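Local coordinates for protein mandelate racemase/muconate lactonizing enzyme/Enolase superfamily (Rhodobacter sphaeroides, PDB 2HZG) that belongs to the enolase superfamily, joining an N-terminal capping domain to a TIM-barrel-like C-terminal domain that holds a metal ion in an acidic site, at residues Trp225-Phe230 and Val302-Thr307; Ala236-Leu241 and Val248-Gly253; Glu254-His257 and Met261-His264; Leu310-Ser315 and Cys328-Ala333. One frame throughout, in Å; residues are numbered along the deposited sequence.

Contact 1: Trp225-Phe230 and Val302-Thr307; sequences WLEEPF and VNHTFT. With NA (sodium ion), chain C.
Glu227 OE1 is gripped from several sides. Trp225 NE1 donates to Glu227 OE1 over 3.0 Å, meeting the lone pair turned away from OE2, although the oxygen lies 26° out of the indole plane. Lys165 adds a salt bridge to OE1, which probably offsets the charge gathered at the metal and holds the carboxylate in a fixed rotation. The other oxygen, Glu227 OE2, binds the sodium ion at 2.3 Å and looks at the edge of the His304 ring, 4.4 Å from CD2. With CG anti to the backbone N (chi1 174°) and the chain extended beyond it, Glu227 brings its acid group to the ion. His304 does not bind the sodium directly; a water ligand of the ion lies 3.1 Å from its NE2, while Asp277 accepts a hydrogen bond from ND1. Asp199 and Glu254 complete the protein ligands. Apart from the polar groups, Trp225 CH2 and Val302 CG2 only just meet, at 4.5 Å. Strands 225-227 and 300-303 are separated in the parallel sheet by 249-252 and 273-276, so the two segments face each other across the barrel interior, with helix 235-242 packing on Leu226 and helix 309-316 on Asn303 and Thr305.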
loop_
_atom_site.group_PDB
_atom_site.type_symbol
_atom_site.label_atom_id
_atom_site.label_comp_id
_atom_site.label_asym_id
_atom_site.label_seq_id
_atom_site.Cartn_x
_atom_site.Cartn_y
_atom_site.Cartn_z
ATOM N N TRP A 225 -5.733 -9.959 24.361
ATOM C CA TRP A 225 -5.880 -8.964 23.329
ATOM C C TRP A 225 -6.742 -9.466 22.192
ATOM O O TRP A 225 -6.897 -10.682 21.975
ATOM C CB TRP A 225 -4.514 -8.430 22.818
ATOM C CG TRP A 225 -3.736 -9.337 21.842
ATOM C CD1 TRP A 225 -4.168 -9.843 20.632
ATOM C CD2 TRP A 225 -2.377 -9.785 21.993
ATOM N NE1 TRP A 225 -3.155 -10.593 20.041
ATOM C CE2 TRP A 225 -2.053 -10.562 20.856
ATOM C CE3 TRP A 225 -1.401 -9.599 22.984
ATOM C CZ2 TRP A 225 -0.797 -11.165 20.694
ATOM C CZ3 TRP A 225 -0.166 -10.186 22.819
ATOM C CH2 TRP A 225 0.129 -10.956 21.675
ATOM N N LEU A 226 -7.310 -8.498 21.488
ATOM C CA LEU A 226 -8.096 -8.716 20.296
ATOM C C LEU A 226 -7.322 -8.061 19.181
ATOM O O LEU A 226 -7.115 -6.854 19.186
ATOM C CB LEU A 226 -9.480 -8.072 20.449
ATOM C CG LEU A 226 -10.341 -8.064 19.181
ATOM C CD1 LEU A 226 -10.675 -9.504 18.741
ATOM C CD2 LEU A 226 -11.601 -7.195 19.409
ATOM N N GLU A 227 -6.894 -8.874 18.221
ATOM C CA GLU A 227 -5.950 -8.461 17.188
ATOM C C GLU A 227 -6.660 -8.186 15.860
ATOM O O GLU A 227 -7.562 -8.925 15.460
ATOM C CB GLU A 227 -4.883 -9.552 17.051
ATOM C CG GLU A 227 -3.882 -9.380 15.933
ATOM C CD GLU A 227 -2.769 -10.410 16.004
ATOM O OE1 GLU A 227 -2.471 -10.929 17.103
ATOM O OE2 GLU A 227 -2.156 -10.670 14.949
ATOM N N GLU A 228 -6.270 -7.090 15.211
ATOM C CA GLU A 228 -6.804 -6.714 13.894
ATOM C C GLU A 228 -8.334 -6.736 13.810
ATOM O O GLU A 228 -8.883 -7.411 12.932
ATOM C CB GLU A 228 -6.223 -7.628 12.793
ATOM C CG GLU A 228 -4.744 -7.375 12.489
ATOM C CD GLU A 228 -4.456 -7.417 10.991
ATOM O OE1 GLU A 228 -4.181 -6.316 10.404
ATOM O OE2 GLU A 228 -4.553 -8.538 10.400
ATOM N N PRO A 229 -9.035 -6.018 14.720
ATOM C CA PRO A 229 -10.514 -6.079 14.589
ATOM C C PRO A 229 -11.039 -5.495 13.259
ATOM O O PRO A 229 -12.093 -5.897 12.794
ATOM C CB PRO A 229 -11.024 -5.230 15.777
ATOM C CG PRO A 229 -9.829 -4.324 16.130
ATOM C CD PRO A 229 -8.596 -5.146 15.834
ATOM N N PHE A 230 -10.296 -4.559 12.673
ATOM C CA PHE A 230 -10.784 -3.751 11.550
ATOM C C PHE A 230 -9.792 -3.660 10.393
ATOM O O PHE A 230 -8.640 -4.109 10.535
ATOM C CB PHE A 230 -11.080 -2.327 12.042
ATOM C CG PHE A 230 -12.043 -2.266 13.203
ATOM C CD1 PHE A 230 -13.387 -2.653 13.040
ATOM C CD2 PHE A 230 -11.612 -1.815 14.448
ATOM C CE1 PHE A 230 -14.284 -2.591 14.119
ATOM C CE2 PHE A 230 -12.495 -1.752 15.534
ATOM C CZ PHE A 230 -13.832 -2.137 15.374
ATOM N N VAL A 302 5.582 -6.629 19.692
ATOM C CA VAL A 302 5.598 -8.066 19.474
ATOM C C VAL A 302 5.869 -8.262 17.998
ATOM O O VAL A 302 5.444 -7.454 17.174
ATOM C CB VAL A 302 4.233 -8.774 19.847
ATOM C CG1 VAL A 302 4.442 -10.285 20.040
ATOM C CG2 VAL A 302 3.569 -8.175 21.113
ATOM N N ASN A 303 6.591 -9.321 17.657
ATOM C CA ASN A 303 6.659 -9.732 16.266
ATOM C C ASN A 303 5.304 -10.247 15.770
ATOM O O ASN A 303 4.507 -10.797 16.556
ATOM C CB ASN A 303 7.715 -10.823 16.071
ATOM C CG ASN A 303 7.377 -12.091 16.824
ATOM O OD1 ASN A 303 7.063 -12.050 18.007
ATOM N ND2 ASN A 303 7.412 -13.214 16.138
ATOM N N HIS A 304 5.041 -10.040 14.481
ATOM C CA HIS A 304 4.078 -10.860 13.774
ATOM C C HIS A 304 4.858 -11.869 12.939
ATOM O O HIS A 304 5.622 -11.483 12.057
ATOM C CB HIS A 304 3.153 -10.057 12.840
ATOM C CG HIS A 304 2.330 -10.938 11.955
ATOM N ND1 HIS A 304 2.741 -11.329 10.700
ATOM C CD2 HIS A 304 1.156 -11.575 12.180
ATOM C CE1 HIS A 304 1.848 -12.150 10.177
ATOM N NE2 HIS A 304 0.874 -12.312 11.055
ATOM N N THR A 305 4.680 -13.159 13.239
ATOM C CA THR A 305 5.282 -14.232 12.448
ATOM C C THR A 305 4.323 -15.403 12.348
ATOM O O THR A 305 3.906 -15.925 13.367
ATOM C CB THR A 305 6.578 -14.789 13.094
ATOM O OG1 THR A 305 7.492 -13.717 13.324
ATOM C CG2 THR A 305 7.233 -15.834 12.176
ATOM N N PHE A 306 4.009 -15.829 11.129
ATOM C CA PHE A 306 3.172 -17.015 10.962
ATOM C C PHE A 306 3.854 -18.061 10.050
ATOM O O PHE A 306 3.226 -19.034 9.616
ATOM C CB PHE A 306 1.771 -16.617 10.419
ATOM C CG PHE A 306 0.657 -17.551 10.854
ATOM C CD1 PHE A 306 0.295 -17.654 12.205
ATOM C CD2 PHE A 306 -0.038 -18.313 9.915
ATOM C CE1 PHE A 306 -0.738 -18.483 12.603
ATOM C CE2 PHE A 306 -1.074 -19.185 10.314
ATOM C CZ PHE A 306 -1.411 -19.268 11.664
ATOM N N THR A 307 5.140 -17.864 9.771
ATOM C CA THR A 307 5.781 -18.604 8.684
ATOM C C THR A 307 7.090 -19.300 9.127
ATOM O O THR A 307 7.112 -19.920 10.203
ATOM C CB THR A 307 5.950 -17.692 7.428
ATOM O OG1 THR A 307 6.708 -16.533 7.795
ATOM C CG2 THR A 307 4.583 -17.240 6.920
HETATM NA NA NA C . -2.449 -11.771 12.901
HETATM O O HOH W 1 -4.723 -10.643 11.618
HETATM O O HOH W 2 -2.148 -12.699 10.641
HETATM O O HOH W 3 -0.897 -13.737 13.470
#

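Contact 2: Ala236-Leu241 and Val248-Gly253; sequences AAHAAL and VRIAGG
Ile250 divides its two branches between His238 and Leu241, which stand one turn apart on the helix. Its CG2 methyl is anti to the backbone N and reaches the rim of the imidazole, 3.8 Å from His238 CD2 and close to the ring plane, so the methyl meets an edge of the ring. The longer branch takes the other direction: CG1 lies beside the backbone N (chi1 -50°) and a second bend at chi2, -47°, folds CD1 toward the leucine. There Ile250 CD1 sits 3.9 Å from Leu241 CD2, with Leu241 CG only slightly farther, and the two side chains run at about a right angle. Leu241 points at the strand from the start of its side chain, whereas His238 begins alongside the strand and is carried to it by its ring, since CG is anti to the carbonyl carbon (chi1 -80°). That imidazole is fixed from outside the contact as well: ND1 bonds to Ala234 O, and Phe230 meets the ring edge-to-face. The contact is otherwise apolar and buried, centred where the CA atoms of His238 and Ile250 approach to 7.5 Å. On the far side of the helix, Ala236 packs on Tyr268 of the second subunit. Strand 225-227, helix 235-242 and strand 249-252 form one beta-alpha-beta crossover, the repeating unit of a TIM barrel, and Ile250 is an outward-facing strand residue against which the covering helix packs.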
loop_
_atom_site.group_PDB
_atom_site.type_symbol
_atom_site.label_atom_id
_atom_site.label_comp_id
_atom_site.label_asym_id
_atom_site.label_seq_id
_atom_site.Cartn_x
_atom_site.Cartn_y
_atom_site.Cartn_z
ATOM N N ALA A 236 -9.706 5.251 13.563
ATOM C CA ALA A 236 -10.808 5.777 14.367
ATOM C C ALA A 236 -11.704 4.631 14.880
ATOM O O ALA A 236 -12.140 4.653 16.031
ATOM C CB ALA A 236 -11.613 6.818 13.573
ATOM N N ALA A 237 -11.956 3.637 14.027
ATOM C CA ALA A 237 -12.669 2.421 14.449
ATOM C C ALA A 237 -11.938 1.714 15.617
ATOM O O ALA A 237 -12.572 1.340 16.617
ATOM C CB ALA A 237 -12.876 1.480 13.278
ATOM N N HIS A 238 -10.622 1.532 15.491
ATOM C CA HIS A 238 -9.786 0.959 16.562
ATOM C C HIS A 238 -9.922 1.735 17.875
ATOM O O HIS A 238 -10.131 1.147 18.947
ATOM C CB HIS A 238 -8.310 0.942 16.144
ATOM C CG HIS A 238 -7.940 -0.185 15.233
ATOM N ND1 HIS A 238 -8.176 -0.157 13.875
ATOM C CD2 HIS A 238 -7.311 -1.361 15.480
ATOM C CE1 HIS A 238 -7.715 -1.269 13.327
ATOM N NE2 HIS A 238 -7.176 -2.010 14.277
ATOM N N ALA A 239 -9.790 3.061 17.782
ATOM C CA ALA A 239 -9.905 3.936 18.937
ATOM C C ALA A 239 -11.304 3.838 19.561
ATOM O O ALA A 239 -11.432 3.777 20.778
ATOM C CB ALA A 239 -9.579 5.418 18.548
ATOM N N ALA A 240 -12.345 3.847 18.734
ATOM C CA ALA A 240 -13.730 3.682 19.244
ATOM C C ALA A 240 -13.896 2.364 20.025
ATOM O O ALA A 240 -14.443 2.350 21.125
ATOM C CB ALA A 240 -14.744 3.770 18.098
ATOM N N LEU A 241 -13.408 1.263 19.464
ATOM C CA LEU A 241 -13.480 -0.037 20.122
ATOM C C LEU A 241 -12.736 -0.046 21.464
ATOM O O LEU A 241 -13.253 -0.547 22.473
ATOM C CB LEU A 241 -12.931 -1.140 19.201
ATOM C CG LEU A 241 -13.225 -2.591 19.636
ATOM C CD1 LEU A 241 -14.735 -2.859 19.678
ATOM C CD2 LEU A 241 -12.534 -3.584 18.695
ATOM N N VAL A 248 -10.038 -6.706 27.678
ATOM C CA VAL A 248 -9.272 -7.136 26.510
ATOM C C VAL A 248 -8.715 -5.897 25.808
ATOM O O VAL A 248 -9.434 -4.911 25.571
ATOM C CB VAL A 248 -10.124 -8.019 25.552
ATOM C CG1 VAL A 248 -11.322 -7.247 24.980
ATOM C CG2 VAL A 248 -9.268 -8.630 24.428
ATOM N N ARG A 249 -7.431 -5.942 25.491
ATOM C CA ARG A 249 -6.790 -4.826 24.811
ATOM C C ARG A 249 -6.804 -5.037 23.310
ATOM O O ARG A 249 -7.046 -6.151 22.848
ATOM C CB ARG A 249 -5.376 -4.633 25.371
ATOM C CG ARG A 249 -5.449 -4.186 26.840
ATOM C CD ARG A 249 -4.127 -4.373 27.537
ATOM N NE ARG A 249 -3.163 -3.357 27.117
ATOM C CZ ARG A 249 -1.889 -3.329 27.493
ATOM N NH1 ARG A 249 -1.403 -4.278 28.289
ATOM N NH2 ARG A 249 -1.099 -2.353 27.057
ATOM N N ILE A 250 -6.584 -3.967 22.548
ATOM C CA ILE A 250 -6.585 -4.072 21.089
ATOM C C ILE A 250 -5.136 -4.186 20.601
ATOM O O ILE A 250 -4.233 -3.544 21.140
ATOM C CB ILE A 250 -7.349 -2.882 20.394
ATOM C CG1 ILE A 250 -8.751 -2.662 21.007
ATOM C CG2 ILE A 250 -7.442 -3.089 18.868
ATOM C CD1 ILE A 250 -9.614 -3.918 21.206
ATOM N N ALA A 251 -4.928 -5.048 19.619
ATOM C CA ALA A 251 -3.601 -5.240 19.035
ATOM C C ALA A 251 -3.690 -5.126 17.535
ATOM O O ALA A 251 -4.733 -5.410 16.943
ATOM C CB ALA A 251 -3.022 -6.616 19.431
ATOM N N GLY A 252 -2.596 -4.707 16.910
ATOM C CA GLY A 252 -2.519 -4.737 15.453
ATOM C C GLY A 252 -1.186 -4.215 14.968
ATOM O O GLY A 252 -0.279 -3.966 15.772
ATOM N N GLY A 253 -1.092 -4.017 13.652
ATOM C CA GLY A 253 0.113 -3.497 13.029
ATOM C C GLY A 253 0.764 -4.432 12.032
ATOM O O GLY A 253 1.657 -4.014 11.293
#

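Contact 3: Glu254-His257 and Met261-His264; sequences EAAH and MAQH. With NA (sodium ion), chain C.
Met261 lays its sulfur over one face of the His257 ring, SD standing 3.5 Å from the ring centroid and 22° off the normal, a Met-aromatic contact displaced toward the rim at CE1. The same sulfur receives a weak but nearly straight bond from the backbone, His257 N to Met261 SD at 3.5 Å with an angle of 171°. A bend at chi3 (68°) then turns the methyl back along the loop, where CE rests 3.6 Å from Ala255 O. This is the tight part, completed by Ala256 CB, which lies 3.7 Å from Met261 CB and packs more loosely on Ala262 CB at 4.2 Å. The looser side, partly exposed, borders the second subunit: Leu97 of that chain packs on His257, and Gly233 O of that chain accepts a bond from His264 NE2. At the other end of the loop, Glu254 turns away from the helix and binds the sodium ion through OE2 at 2.2 Å, while OE1 pairs with Arg280 and accepts a bond from a sodium-bound water. A carboxylate just past the end of a barrel strand, followed by a short loop into the next helix, is characteristic of the enolase-superfamily metal site.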
loop_
_atom_site.group_PDB
_atom_site.type_symbol
_atom_site.label_atom_id
_atom_site.label_comp_id
_atom_site.label_asym_id
_atom_site.label_seq_id
_atom_site.Cartn_x
_atom_site.Cartn_y
_atom_site.Cartn_z
ATOM N N GLU A 254 0.339 -5.696 11.991
ATOM C CA GLU A 254 0.983 -6.642 11.075
ATOM C C GLU A 254 0.831 -6.249 9.601
ATOM O O GLU A 254 1.629 -6.667 8.746
ATOM C CB GLU A 254 0.426 -8.038 11.270
ATOM C CG GLU A 254 -0.916 -8.232 10.583
ATOM C CD GLU A 254 -1.383 -9.641 10.740
ATOM O OE1 GLU A 254 -1.443 -10.361 9.730
ATOM O OE2 GLU A 254 -1.653 -10.027 11.897
ATOM N N ALA A 255 -0.191 -5.468 9.301
ATOM C CA ALA A 255 -0.391 -5.008 7.921
ATOM C C ALA A 255 0.433 -3.761 7.578
ATOM O O ALA A 255 0.437 -3.329 6.414
ATOM C CB ALA A 255 -1.873 -4.773 7.629
ATOM N N ALA A 256 1.152 -3.194 8.552
ATOM C CA ALA A 256 1.997 -2.009 8.264
ATOM C C ALA A 256 3.058 -2.353 7.216
ATOM O O ALA A 256 3.847 -3.300 7.393
ATOM C CB ALA A 256 2.667 -1.469 9.534
ATOM N N HIS A 257 3.060 -1.619 6.108
ATOM C CA HIS A 257 4.106 -1.802 5.094
ATOM C C HIS A 257 5.034 -0.580 5.106
ATOM O O HIS A 257 5.880 -0.432 4.249
ATOM C CB HIS A 257 3.517 -2.070 3.695
ATOM C CG HIS A 257 2.592 -0.990 3.211
ATOM N ND1 HIS A 257 1.218 -1.105 3.259
ATOM C CD2 HIS A 257 2.849 0.227 2.673
ATOM C CE1 HIS A 257 0.671 -0.007 2.766
ATOM N NE2 HIS A 257 1.638 0.811 2.396
ATOM N N MET A 261 2.365 3.754 9.177
ATOM C CA MET A 261 1.193 2.905 9.467
ATOM C C MET A 261 1.228 2.366 10.913
ATOM O O MET A 261 0.213 2.379 11.614
ATOM C CB MET A 261 1.098 1.756 8.482
ATOM C CG MET A 261 0.700 2.198 7.089
ATOM S SD MET A 261 0.504 0.796 5.995
ATOM C CE MET A 261 -0.957 -0.044 6.644
ATOM N N ALA A 262 2.400 1.933 11.364
ATOM C CA ALA A 262 2.562 1.469 12.740
ATOM C C ALA A 262 2.480 2.649 13.724
ATOM O O ALA A 262 1.765 2.569 14.735
ATOM C CB ALA A 262 3.873 0.713 12.901
ATOM N N GLN A 263 3.200 3.741 13.436
ATOM C CA GLN A 263 3.135 4.903 14.331
ATOM C C GLN A 263 1.726 5.469 14.486
ATOM O O GLN A 263 1.319 5.836 15.586
ATOM C CB GLN A 263 4.077 6.022 13.900
ATOM C CG GLN A 263 4.237 7.049 15.011
ATOM C CD GLN A 263 5.051 8.251 14.578
ATOM O OE1 GLN A 263 6.113 8.511 15.133
ATOM N NE2 GLN A 263 4.563 8.977 13.585
ATOM N N HIS A 264 0.999 5.552 13.376
ATOM C CA HIS A 264 -0.381 6.049 13.408
ATOM C C HIS A 264 -1.312 5.151 14.202
ATOM O O HIS A 264 -2.172 5.641 14.940
ATOM C CB HIS A 264 -0.925 6.249 11.994
ATOM C CG HIS A 264 -0.208 7.316 11.224
ATOM N ND1 HIS A 264 -0.287 7.423 9.852
ATOM C CD2 HIS A 264 0.602 8.318 11.634
ATOM C CE1 HIS A 264 0.443 8.449 9.451
ATOM N NE2 HIS A 264 1.004 8.999 10.513
HETATM NA NA NA C . -2.449 -11.771 12.901
HETATM O O HOH W 2 -2.148 -12.699 10.641
HETATM O O HOH W 1 -4.723 -10.643 11.618
HETATM O O HOH W 3 -0.897 -13.737 13.470
#

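Contact 4: Leu310-Ser315 and Cys328-Ala333; sequences LALSAS and CEYPAA
Leu312 makes the apolar contacts, touching Tyr330 with one methyl and the strand backbone with the other. CD2 lies 3.8 Å from both Tyr330 CD1 and CE1, approaching the ring obliquely, and the two side chains cross at about a right angle. CD1 presses on the main chain instead, 3.4 Å from Glu329 O. CB of Leu312 already points at the strand; with CG anti to the backbone N (chi1 179°), a chi2 of 55° then divides the methyls between the ring and the carbonyl. The tyrosine ring is also flanked by its own neighbour, Pro331 CD standing 4.0 Å above one face, and by the ring of His309, whose plane is turned about 80° from it.

Polar bonding is directed elsewhere. The carboxylate of Glu329 is held in place, close to the sodium ion, by a salt bridge from OE2 to Lys165, a hydrogen bond of OE2 with Ser139 and one of OE1 with the backbone N of Thr305, while Asn303 OD1 accepts from the backbone N of Glu329.

Backbone bonds then tie Cys328, Tyr330 and Ala332 to strand 135-141. Strand 327-331 thus pairs with the first barrel strand and helix 309-316 packs against it, as befits the last beta-alpha-beta step that closes a TIM barrel.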
loop_
_atom_site.group_PDB
_atom_site.type_symbol
_atom_site.label_atom_id
_atom_site.label_comp_id
_atom_site.label_asym_id
_atom_site.label_seq_id
_atom_site.Cartn_x
_atom_site.Cartn_y
_atom_site.Cartn_z
ATOM N N LEU A 310 13.234 -18.481 9.415
ATOM C CA LEU A 310 13.971 -17.332 8.859
ATOM C C LEU A 310 13.190 -16.023 9.111
ATOM O O LEU A 310 13.752 -15.032 9.571
ATOM C CB LEU A 310 14.269 -17.523 7.370
ATOM C CG LEU A 310 15.045 -16.381 6.678
ATOM C CD1 LEU A 310 16.475 -16.242 7.262
ATOM C CD2 LEU A 310 15.057 -16.578 5.149
ATOM N N ALA A 311 11.893 -16.052 8.803
ATOM C CA ALA A 311 10.955 -14.953 9.121
ATOM C C ALA A 311 10.893 -14.700 10.620
ATOM O O ALA A 311 10.905 -13.547 11.049
ATOM C CB ALA A 311 9.554 -15.267 8.563
ATOM N N LEU A 312 10.827 -15.778 11.411
ATOM C CA LEU A 312 10.805 -15.650 12.877
ATOM C C LEU A 312 12.039 -14.929 13.391
ATOM O O LEU A 312 11.935 -13.975 14.147
ATOM C CB LEU A 312 10.672 -17.013 13.580
ATOM C CG LEU A 312 10.652 -17.029 15.124
ATOM C CD1 LEU A 312 9.545 -16.110 15.744
ATOM C CD2 LEU A 312 10.499 -18.487 15.604
ATOM N N SER A 313 13.213 -15.407 12.976
ATOM C CA SER A 313 14.455 -14.799 13.387
ATOM C C SER A 313 14.431 -13.320 13.035
ATOM O O SER A 313 14.741 -12.485 13.879
ATOM C CB SER A 313 15.644 -15.486 12.704
ATOM O OG SER A 313 16.767 -14.633 12.832
ATOM N N ALA A 314 14.026 -12.994 11.802
ATOM C CA ALA A 314 14.056 -11.604 11.350
ATOM C C ALA A 314 13.138 -10.741 12.188
ATOM O O ALA A 314 13.511 -9.649 12.591
ATOM C CB ALA A 314 13.698 -11.499 9.870
ATOM N N SER A 315 11.944 -11.256 12.494
ATOM C CA SER A 315 10.963 -10.458 13.223
ATOM C C SER A 315 11.238 -10.388 14.730
ATOM O O SER A 315 10.654 -9.566 15.413
ATOM C CB SER A 315 9.531 -10.884 12.894
ATOM O OG SER A 315 9.137 -10.438 11.563
ATOM N N CYS A 328 6.541 -13.358 22.332
ATOM C CA CYS A 328 6.688 -13.372 20.889
ATOM C C CYS A 328 5.694 -14.325 20.288
ATOM O O CYS A 328 5.291 -15.304 20.929
ATOM C CB CYS A 328 8.116 -13.748 20.455
ATOM S SG CYS A 328 8.609 -15.446 20.855
ATOM N N GLU A 329 5.308 -14.031 19.053
ATOM C CA GLU A 329 4.511 -14.945 18.258
ATOM C C GLU A 329 5.353 -16.102 17.736
ATOM O O GLU A 329 6.448 -15.907 17.193
ATOM C CB GLU A 329 3.826 -14.220 17.093
ATOM C CG GLU A 329 2.833 -15.091 16.352
ATOM C CD GLU A 329 1.942 -14.327 15.377
ATOM O OE1 GLU A 329 2.308 -13.196 14.984
ATOM O OE2 GLU A 329 0.871 -14.876 14.973
ATOM N N TYR A 330 4.811 -17.303 17.876
ATOM C CA TYR A 330 5.469 -18.504 17.406
ATOM C C TYR A 330 4.509 -19.324 16.537
ATOM O O TYR A 330 3.510 -19.812 17.036
ATOM C CB TYR A 330 5.970 -19.344 18.599
ATOM C CG TYR A 330 6.830 -20.505 18.162
ATOM C CD1 TYR A 330 8.217 -20.355 17.991
ATOM C CD2 TYR A 330 6.256 -21.732 17.848
ATOM C CE1 TYR A 330 9.007 -21.433 17.546
ATOM C CE2 TYR A 330 7.030 -22.808 17.407
ATOM C CZ TYR A 330 8.403 -22.649 17.270
ATOM O OH TYR A 330 9.149 -23.713 16.826
ATOM N N PRO A 331 4.838 -19.533 15.247
ATOM C CA PRO A 331 3.913 -20.324 14.427
ATOM C C PRO A 331 3.935 -21.799 14.853
ATOM O O PRO A 331 4.928 -22.498 14.644
ATOM C CB PRO A 331 4.465 -20.182 12.998
ATOM C CG PRO A 331 5.815 -19.697 13.128
ATOM C CD PRO A 331 6.041 -19.120 14.501
ATOM N N ALA A 332 2.834 -22.258 15.441
ATOM C CA ALA A 332 2.792 -23.582 16.053
ATOM C C ALA A 332 2.298 -24.691 15.106
ATOM O O ALA A 332 2.524 -25.869 15.366
ATOM C CB ALA A 332 1.963 -23.540 17.342
ATOM N N ALA A 333 1.648 -24.336 14.001
ATOM C CA ALA A 333 1.235 -25.340 13.016
ATOM C C ALA A 333 1.528 -24.891 11.573
ATOM O O ALA A 333 0.637 -24.942 10.717
ATOM C CB ALA A 333 -0.274 -25.711 13.185
#

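In the fold
All four contacts belong to the barrel domain. Along the chain, contact 2 and then contact 3 fall between the two segments of contact 1, and contact 4 follows. The centre of contact 1 is about 12 Å from those of contacts 2, 3 and 4, whereas contacts 2 and 4 are about 23 Å apart. Contacts 1, 2 and 4 reach the same parallel sheet: strands 225-227 and 249-252 are neighbours in it, and contacts 1 and 4 touch where strand 300-303 meets strand 327-331. Contacts 1 and 3 share the sodium ion, and the loop 254-257 continues directly from contact 2. Contacts 2 and 4 pack helices on the outside of the barrel, while contacts 1 and 3 supply the metal site at its mouth.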